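Local coordinates for CCMAN5 (PDB 2XSG), which hydrolyses alpha-mannosidic linkages as a family 92 glycoside hydrolase, and probably uncovers mannose-6-phosphate on the glycans of yeast-made lysosomal enzymes, at residues 139-144 / 267-272; 675-680 / 687-692; 732-737 / 760-765. One frame throughout, in Å; residues are numbered along the deposited sequence.

Contact 1: 139-144 / 267-272; sequences AAATRS and QVELGD
E269 OE2 sits at the edge of the R143 guanidinium, close to its plane, while CG2 of T142 lies over one face of that group, offset toward its rim. The carboxylate of E269 is turned 37° from the guanidinium plane, and the two side chains cross at about a right angle. The salt bridge runs through R143 NH2, 3.0 Å from E269 OE2 and lying nearly along the C-O axis of that oxygen. R143 has a stronger partner elsewhere: its NE bonds to the carbonyl oxygen of T326, which helps to fix the rotation of the guanidinium.

The other carboxylate oxygen takes two bonds. S144 OG donates to E269 OE1 across a short 2.6 Å, and the backbone R143 N reaches the same OE1 at 3.1 Å, on its syn side but 25° out of the carboxylate plane. A weak second bond links R143 N to OE2, so this one N-H straddles both oxygens. All the donors belong to the tight two-residue turn of a beta hairpin, in which A141 and S144 pair between strands 133-140 and 144-150 and T142 and R143 form the bend. The acceptor comes from the last turn of helix 259-270, whose residues leave helical geometry at G271.

To get there, E269 swings CG well off a staggered position, chi1 -146°, then runs extended into the turn, passing A141 CB at 3.8 Å from its CG. Buried as it is, the carboxylate is probably kept ionised by these donors. L270, the next residue, rests CD2 3.9 Å from S144 CB. S144 OG also bonds to T253 OG1 on strand 248-255, the next strand of the sheet.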
# COMPACT_ATOMS: atom_id res chain seq x y z
N ALA A 139 9.24 6.59 -18.94
CA ALA A 139 7.99 5.85 -18.88
C ALA A 139 8.27 4.43 -18.38
O ALA A 139 9.43 4.01 -18.34
CB ALA A 139 7.34 5.81 -20.26
N ALA A 140 7.22 3.70 -18.04
CA ALA A 140 7.37 2.33 -17.52
C ALA A 140 6.42 1.33 -18.15
O ALA A 140 5.28 1.67 -18.46
CB ALA A 140 7.17 2.31 -16.00
N ALA A 141 6.91 0.10 -18.33
CA ALA A 141 6.06 -1.07 -18.50
C ALA A 141 6.20 -1.88 -17.22
O ALA A 141 6.92 -1.45 -16.32
CB ALA A 141 6.50 -1.89 -19.71
N THR A 142 5.51 -3.02 -17.14
CA THR A 142 5.48 -3.88 -15.95
C THR A 142 6.88 -4.09 -15.36
O THR A 142 7.09 -3.88 -14.14
CB THR A 142 4.83 -5.28 -16.26
OG1 THR A 142 3.53 -5.09 -16.82
CG2 THR A 142 4.70 -6.15 -15.01
N ARG A 143 7.82 -4.48 -16.21
CA ARG A 143 9.16 -4.87 -15.75
C ARG A 143 10.24 -3.89 -16.17
O ARG A 143 11.40 -4.07 -15.82
CB ARG A 143 9.51 -6.28 -16.26
CG ARG A 143 8.54 -7.37 -15.82
CD ARG A 143 8.68 -8.69 -16.61
NE ARG A 143 7.60 -9.60 -16.22
CZ ARG A 143 6.36 -9.56 -16.70
NH1 ARG A 143 5.46 -10.43 -16.23
NH2 ARG A 143 6.00 -8.69 -17.64
N SER A 144 9.87 -2.84 -16.92
CA SER A 144 10.86 -2.01 -17.60
C SER A 144 10.69 -0.52 -17.34
O SER A 144 9.58 -0.02 -17.19
CB SER A 144 10.81 -2.21 -19.12
OG SER A 144 11.00 -3.55 -19.48
N GLN A 267 12.97 -8.03 -24.46
CA GLN A 267 12.60 -8.24 -25.86
C GLN A 267 11.10 -8.49 -26.01
O GLN A 267 10.49 -7.99 -26.97
CB GLN A 267 13.45 -9.34 -26.55
CG GLN A 267 13.12 -10.79 -26.20
CD GLN A 267 14.20 -11.78 -26.66
OE1 GLN A 267 15.31 -11.37 -27.07
NE2 GLN A 267 13.90 -13.08 -26.59
N VAL A 268 10.50 -9.19 -25.05
CA VAL A 268 9.05 -9.44 -25.06
C VAL A 268 8.27 -8.16 -24.81
O VAL A 268 7.40 -7.81 -25.59
CB VAL A 268 8.63 -10.57 -24.06
CG1 VAL A 268 7.10 -10.62 -23.90
CG2 VAL A 268 9.14 -11.94 -24.55
N GLU A 269 8.63 -7.44 -23.76
CA GLU A 269 7.92 -6.25 -23.31
C GLU A 269 8.05 -5.04 -24.24
O GLU A 269 7.07 -4.35 -24.51
CB GLU A 269 8.44 -5.87 -21.92
CG GLU A 269 7.41 -5.29 -21.03
CD GLU A 269 7.76 -5.41 -19.56
OE1 GLU A 269 8.71 -4.72 -19.12
OE2 GLU A 269 7.06 -6.17 -18.85
N LEU A 270 9.28 -4.79 -24.69
CA LEU A 270 9.61 -3.57 -25.41
C LEU A 270 9.85 -3.76 -26.91
O LEU A 270 9.60 -2.84 -27.70
CB LEU A 270 10.84 -2.90 -24.78
CG LEU A 270 10.79 -2.63 -23.28
CD1 LEU A 270 12.05 -1.89 -22.86
CD2 LEU A 270 9.54 -1.88 -22.84
N GLY A 271 10.32 -4.94 -27.30
CA GLY A 271 10.71 -5.23 -28.68
C GLY A 271 11.44 -4.06 -29.31
O GLY A 271 12.39 -3.54 -28.73
N ASP A 272 10.97 -3.64 -30.49
CA ASP A 272 11.51 -2.46 -31.18
C ASP A 272 10.56 -1.26 -31.10
O ASP A 272 10.68 -0.30 -31.85
CB ASP A 272 11.82 -2.77 -32.66
CG ASP A 272 12.81 -3.91 -32.84
OD1 ASP A 272 13.92 -3.88 -32.25
OD2 ASP A 272 12.49 -4.85 -33.59

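Contact 2: 675-680 / 687-692; sequences VGLFPV and FQVGSP
Q688 turns CG beside its backbone N, chi1 -69°, which lays that carbon against V680 CG2 at 3.5 Å; a bend at chi2 (-72°) then directs the amide, whose OE1 bonds to N599. F687, its neighbour on the strand, also has CG beside the backbone N, and this chi1 of -62° brings the edge of the ring to the peptide joining F678 to P679. CE1 of F687 touches P679 CB at 3.9 Å. Nearer the backbone, the CB atoms of L677 and F687 meet at the same separation. L677 shares a sheet face with V689, and its CD2 approaches V689 CG2.

The backbones form an antiparallel beta hairpin. F678 and Q688 are the hydrogen-bonded pair: F678 N reaches Q688 O at 2.8 Å, and Q688 N returns to F678 O at 2.6 Å. L677 and V689 are the non-hydrogen-bonded pair. Past them G690 N bonds to G676 O at 2.8 Å. G676 is the C-prime residue of the Schellman motif that ends helix 665-675, so the chain passes from helix cap to strand with no intervening loop. Its positive phi, and P692 packed tightly where a side chain would point, both suit a glycine. At the other end P679 centres an inverse gamma turn that takes the chain out of the sheet.

Strand 735-737 extends the sheet beyond 686-689 through backbone bonds of F687 with V736 and of V689 with T734, and V736 also touches L677 and V689. Helix 353-366 packs against the hairpin through Y365, which meets the F687 ring edge-to-face. F678 stacks on Y596, and strand 746-752 brings F749 up to V689 and P692.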
# COMPACT_ATOMS: atom_id res chain seq x y z
N VAL A 675 -17.12 4.11 -2.82
CA VAL A 675 -18.12 3.12 -3.25
C VAL A 675 -19.20 2.99 -2.17
O VAL A 675 -20.40 2.90 -2.48
CB VAL A 675 -17.46 1.75 -3.54
CG1 VAL A 675 -18.51 0.64 -3.82
CG2 VAL A 675 -16.50 1.88 -4.70
N GLY A 676 -18.76 2.98 -0.91
CA GLY A 676 -19.66 2.90 0.22
C GLY A 676 -19.75 1.53 0.86
O GLY A 676 -20.68 1.28 1.63
N LEU A 677 -18.79 0.65 0.52
CA LEU A 677 -18.73 -0.70 1.06
C LEU A 677 -17.38 -0.96 1.69
O LEU A 677 -16.34 -0.96 1.01
CB LEU A 677 -18.99 -1.74 -0.03
CG LEU A 677 -20.36 -1.70 -0.71
CD1 LEU A 677 -20.29 -2.64 -1.89
CD2 LEU A 677 -21.49 -2.08 0.25
N PHE A 678 -17.39 -1.20 3.00
CA PHE A 678 -16.16 -1.33 3.77
C PHE A 678 -16.02 -2.70 4.44
O PHE A 678 -17.00 -3.23 4.97
CB PHE A 678 -16.12 -0.25 4.84
CG PHE A 678 -14.84 -0.22 5.61
CD1 PHE A 678 -13.77 0.55 5.16
CD2 PHE A 678 -14.69 -0.95 6.78
CE1 PHE A 678 -12.57 0.58 5.85
CE2 PHE A 678 -13.49 -0.92 7.47
CZ PHE A 678 -12.43 -0.15 7.01
N PRO A 679 -14.79 -3.27 4.43
CA PRO A 679 -14.65 -4.58 5.07
C PRO A 679 -14.30 -4.46 6.56
O PRO A 679 -13.12 -4.49 6.93
CB PRO A 679 -13.50 -5.22 4.27
CG PRO A 679 -12.62 -4.03 3.94
CD PRO A 679 -13.55 -2.85 3.76
N VAL A 680 -15.30 -4.34 7.41
CA VAL A 680 -15.02 -4.42 8.85
C VAL A 680 -14.35 -5.77 9.18
O VAL A 680 -13.26 -5.81 9.73
CB VAL A 680 -16.30 -4.17 9.72
CG1 VAL A 680 -16.06 -4.52 11.19
CG2 VAL A 680 -16.72 -2.70 9.59
N PHE A 687 -19.39 -6.84 3.68
CA PHE A 687 -19.00 -5.44 3.61
C PHE A 687 -20.05 -4.61 4.30
O PHE A 687 -21.23 -4.90 4.16
CB PHE A 687 -18.80 -4.99 2.17
CG PHE A 687 -17.71 -5.74 1.48
CD1 PHE A 687 -16.39 -5.32 1.60
CD2 PHE A 687 -17.99 -6.89 0.75
CE1 PHE A 687 -15.38 -6.03 1.00
CE2 PHE A 687 -16.96 -7.61 0.13
CZ PHE A 687 -15.66 -7.17 0.25
N GLN A 688 -19.61 -3.60 5.05
CA GLN A 688 -20.51 -2.68 5.72
C GLN A 688 -20.83 -1.46 4.85
O GLN A 688 -19.94 -0.89 4.19
CB GLN A 688 -19.93 -2.22 7.07
CG GLN A 688 -19.87 -3.34 8.15
CD GLN A 688 -21.25 -3.71 8.68
OE1 GLN A 688 -22.12 -2.83 8.86
NE2 GLN A 688 -21.47 -5.00 8.93
N VAL A 689 -22.11 -1.06 4.88
CA VAL A 689 -22.61 0.08 4.12
C VAL A 689 -22.18 1.38 4.80
O VAL A 689 -22.31 1.52 6.03
CB VAL A 689 -24.14 0.03 3.97
CG1 VAL A 689 -24.69 1.36 3.45
CG2 VAL A 689 -24.54 -1.11 3.03
N GLY A 690 -21.66 2.31 4.00
CA GLY A 690 -21.27 3.64 4.50
C GLY A 690 -22.10 4.75 3.88
O GLY A 690 -23.33 4.70 3.90
N SER A 691 -21.41 5.74 3.32
CA SER A 691 -22.05 6.86 2.65
C SER A 691 -21.48 7.03 1.24
O SER A 691 -20.52 7.79 1.05
CB SER A 691 -21.86 8.14 3.48
OG SER A 691 -22.46 9.27 2.85
N PRO A 692 -22.05 6.31 0.24
CA PRO A 692 -21.53 6.43 -1.13
C PRO A 692 -21.43 7.89 -1.56
O PRO A 692 -22.38 8.65 -1.37
CB PRO A 692 -22.57 5.69 -2.00
CG PRO A 692 -23.47 4.96 -1.07
CD PRO A 692 -23.20 5.39 0.35

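Contact 3: 732-737 / 760-765; sequences GNTWVD and TDTAPA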
# COMPACT_ATOMS: atom_id res chain seq x y z
N GLY A 732 -33.02 -3.27 3.73
CA GLY A 732 -32.87 -2.64 5.04
C GLY A 732 -31.70 -3.12 5.87
O GLY A 732 -31.67 -2.89 7.08
N ASN A 733 -30.75 -3.81 5.24
CA ASN A 733 -29.54 -4.25 5.94
C ASN A 733 -28.42 -3.25 5.71
O ASN A 733 -28.37 -2.61 4.66
CB ASN A 733 -29.10 -5.66 5.48
CG ASN A 733 -30.09 -6.75 5.88
OD1 ASN A 733 -30.98 -6.54 6.70
ND2 ASN A 733 -29.92 -7.91 5.29
N THR A 734 -27.53 -3.13 6.69
CA THR A 734 -26.41 -2.18 6.63
C THR A 734 -25.09 -2.89 6.26
O THR A 734 -24.00 -2.36 6.47
CB THR A 734 -26.30 -1.38 7.94
OG1 THR A 734 -26.41 -2.27 9.06
CG2 THR A 734 -27.44 -0.32 8.02
N TRP A 735 -25.23 -4.10 5.70
CA TRP A 735 -24.11 -4.89 5.17
C TRP A 735 -24.59 -5.63 3.93
O TRP A 735 -25.78 -5.95 3.79
CB TRP A 735 -23.62 -5.90 6.21
CG TRP A 735 -24.66 -6.90 6.65
CD1 TRP A 735 -25.54 -6.78 7.70
CD2 TRP A 735 -24.95 -8.18 6.04
NE1 TRP A 735 -26.34 -7.89 7.79
CE2 TRP A 735 -26.01 -8.76 6.78
CE3 TRP A 735 -24.42 -8.88 4.95
CZ2 TRP A 735 -26.55 -10.03 6.46
CZ3 TRP A 735 -24.95 -10.14 4.63
CH2 TRP A 735 -26.01 -10.69 5.38
N VAL A 736 -23.67 -5.89 3.00
CA VAL A 736 -23.98 -6.72 1.85
C VAL A 736 -22.92 -7.81 1.68
O VAL A 736 -21.75 -7.63 2.07
CB VAL A 736 -24.11 -5.90 0.52
CG1 VAL A 736 -24.81 -4.55 0.74
CG2 VAL A 736 -22.75 -5.66 -0.08
N ASP A 737 -23.33 -8.93 1.08
CA ASP A 737 -22.39 -10.01 0.82
C ASP A 737 -21.59 -9.75 -0.44
O ASP A 737 -22.10 -9.16 -1.41
CB ASP A 737 -23.10 -11.35 0.70
CG ASP A 737 -22.18 -12.51 1.03
OD1 ASP A 737 -21.76 -13.22 0.07
OD2 ASP A 737 -21.84 -12.66 2.24
N THR A 760 -31.91 0.43 10.86
CA THR A 760 -31.91 0.18 12.30
C THR A 760 -32.64 -1.10 12.67
O THR A 760 -32.73 -1.43 13.86
CB THR A 760 -32.53 1.34 13.11
OG1 THR A 760 -33.85 1.61 12.62
CG2 THR A 760 -31.68 2.59 13.01
N ASP A 761 -33.19 -1.80 11.67
CA ASP A 761 -33.73 -3.14 11.86
C ASP A 761 -32.97 -4.15 11.00
O ASP A 761 -33.55 -5.11 10.50
CB ASP A 761 -35.23 -3.19 11.54
CG ASP A 761 -36.07 -2.52 12.59
OD1 ASP A 761 -35.85 -2.78 13.79
OD2 ASP A 761 -36.94 -1.71 12.24
N THR A 762 -31.66 -3.91 10.84
CA THR A 762 -30.81 -4.78 10.02
C THR A 762 -30.79 -6.24 10.52
O THR A 762 -30.83 -6.49 11.73
CB THR A 762 -29.36 -4.20 9.87
OG1 THR A 762 -28.64 -4.95 8.88
CG2 THR A 762 -28.56 -4.22 11.19
N ALA A 763 -30.73 -7.19 9.58
CA ALA A 763 -30.38 -8.57 9.94
C ALA A 763 -28.96 -8.49 10.48
O ALA A 763 -28.17 -7.69 9.96
CB ALA A 763 -30.44 -9.48 8.68
N PRO A 764 -28.62 -9.26 11.54
CA PRO A 764 -27.27 -9.19 12.14
C PRO A 764 -26.17 -9.48 11.15
O PRO A 764 -26.35 -10.30 10.24
CB PRO A 764 -27.27 -10.28 13.22
CG PRO A 764 -28.67 -10.88 13.24
CD PRO A 764 -29.57 -10.04 12.37
N ALA A 765 -25.03 -8.82 11.32
CA ALA A 765 -23.85 -9.04 10.48
C ALA A 765 -23.06 -10.21 11.04
O ALA A 765 -23.38 -10.74 12.10
CB ALA A 765 -23.00 -7.78 10.41
O HOH W 1 -33.73 -1.90 8.57
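The start of edge strand 735-737, in a three-stranded antiparallel sheet, is flanked here by the extended loop 760-765, and the W735 indole docks onto that loop. The two chains run in nearly the same direction, 18° apart, yet side chains rather than a sheet pairing join them. With chi1 at 61°, W735 holds CG in the crowded position between its backbone N and carbonyl carbon. From there NE1 bonds to A763 O at 2.8 Å, with the oxygen in the ring plane. A765 CA sits over one face of the indole in a CH-pi contact, 4.1 Å from the centre of the five-membered ring; N733 ND2 lies over the opposite face, toward the rim.

T762 OG1 works both ways, accepting from T734 N at 3.1 Å and donating to A763 O at 3.0 Å. That carbonyl thus takes two bonds, and NE1 and OG1 reach it from opposite faces of its plane. A763 N gives a nearly straight bond to N733 OD1 (3.0 Å), though it comes from well above the amide plane. A water bridges the two chains, donating to G732 O at 2.7 Å and accepting from D761 N at 3.1 Å.

How the contacts relate
Following the chain from the N terminus, contact 1 comes first and closes a long, mostly beta loop of 122 residues, tying a hairpin turn of the N-terminal sheet to helix 259-270. Contact 2 closes a short hairpin with six residues between its segments, and contact 3 then closes a loop of 22 residues that holds helix 738-742 and strand 746-752. The three follow in series; none nests or crosses. Contact 1 stands apart, its centre 38 Å from that of contact 2. Contacts 2 and 3 touch in one sheet, where strands 686-689 and 735-737 are neighbours and V689 N probably bonds to T734 O. Loop 760-765 is thereby tied to the hairpin through that strand.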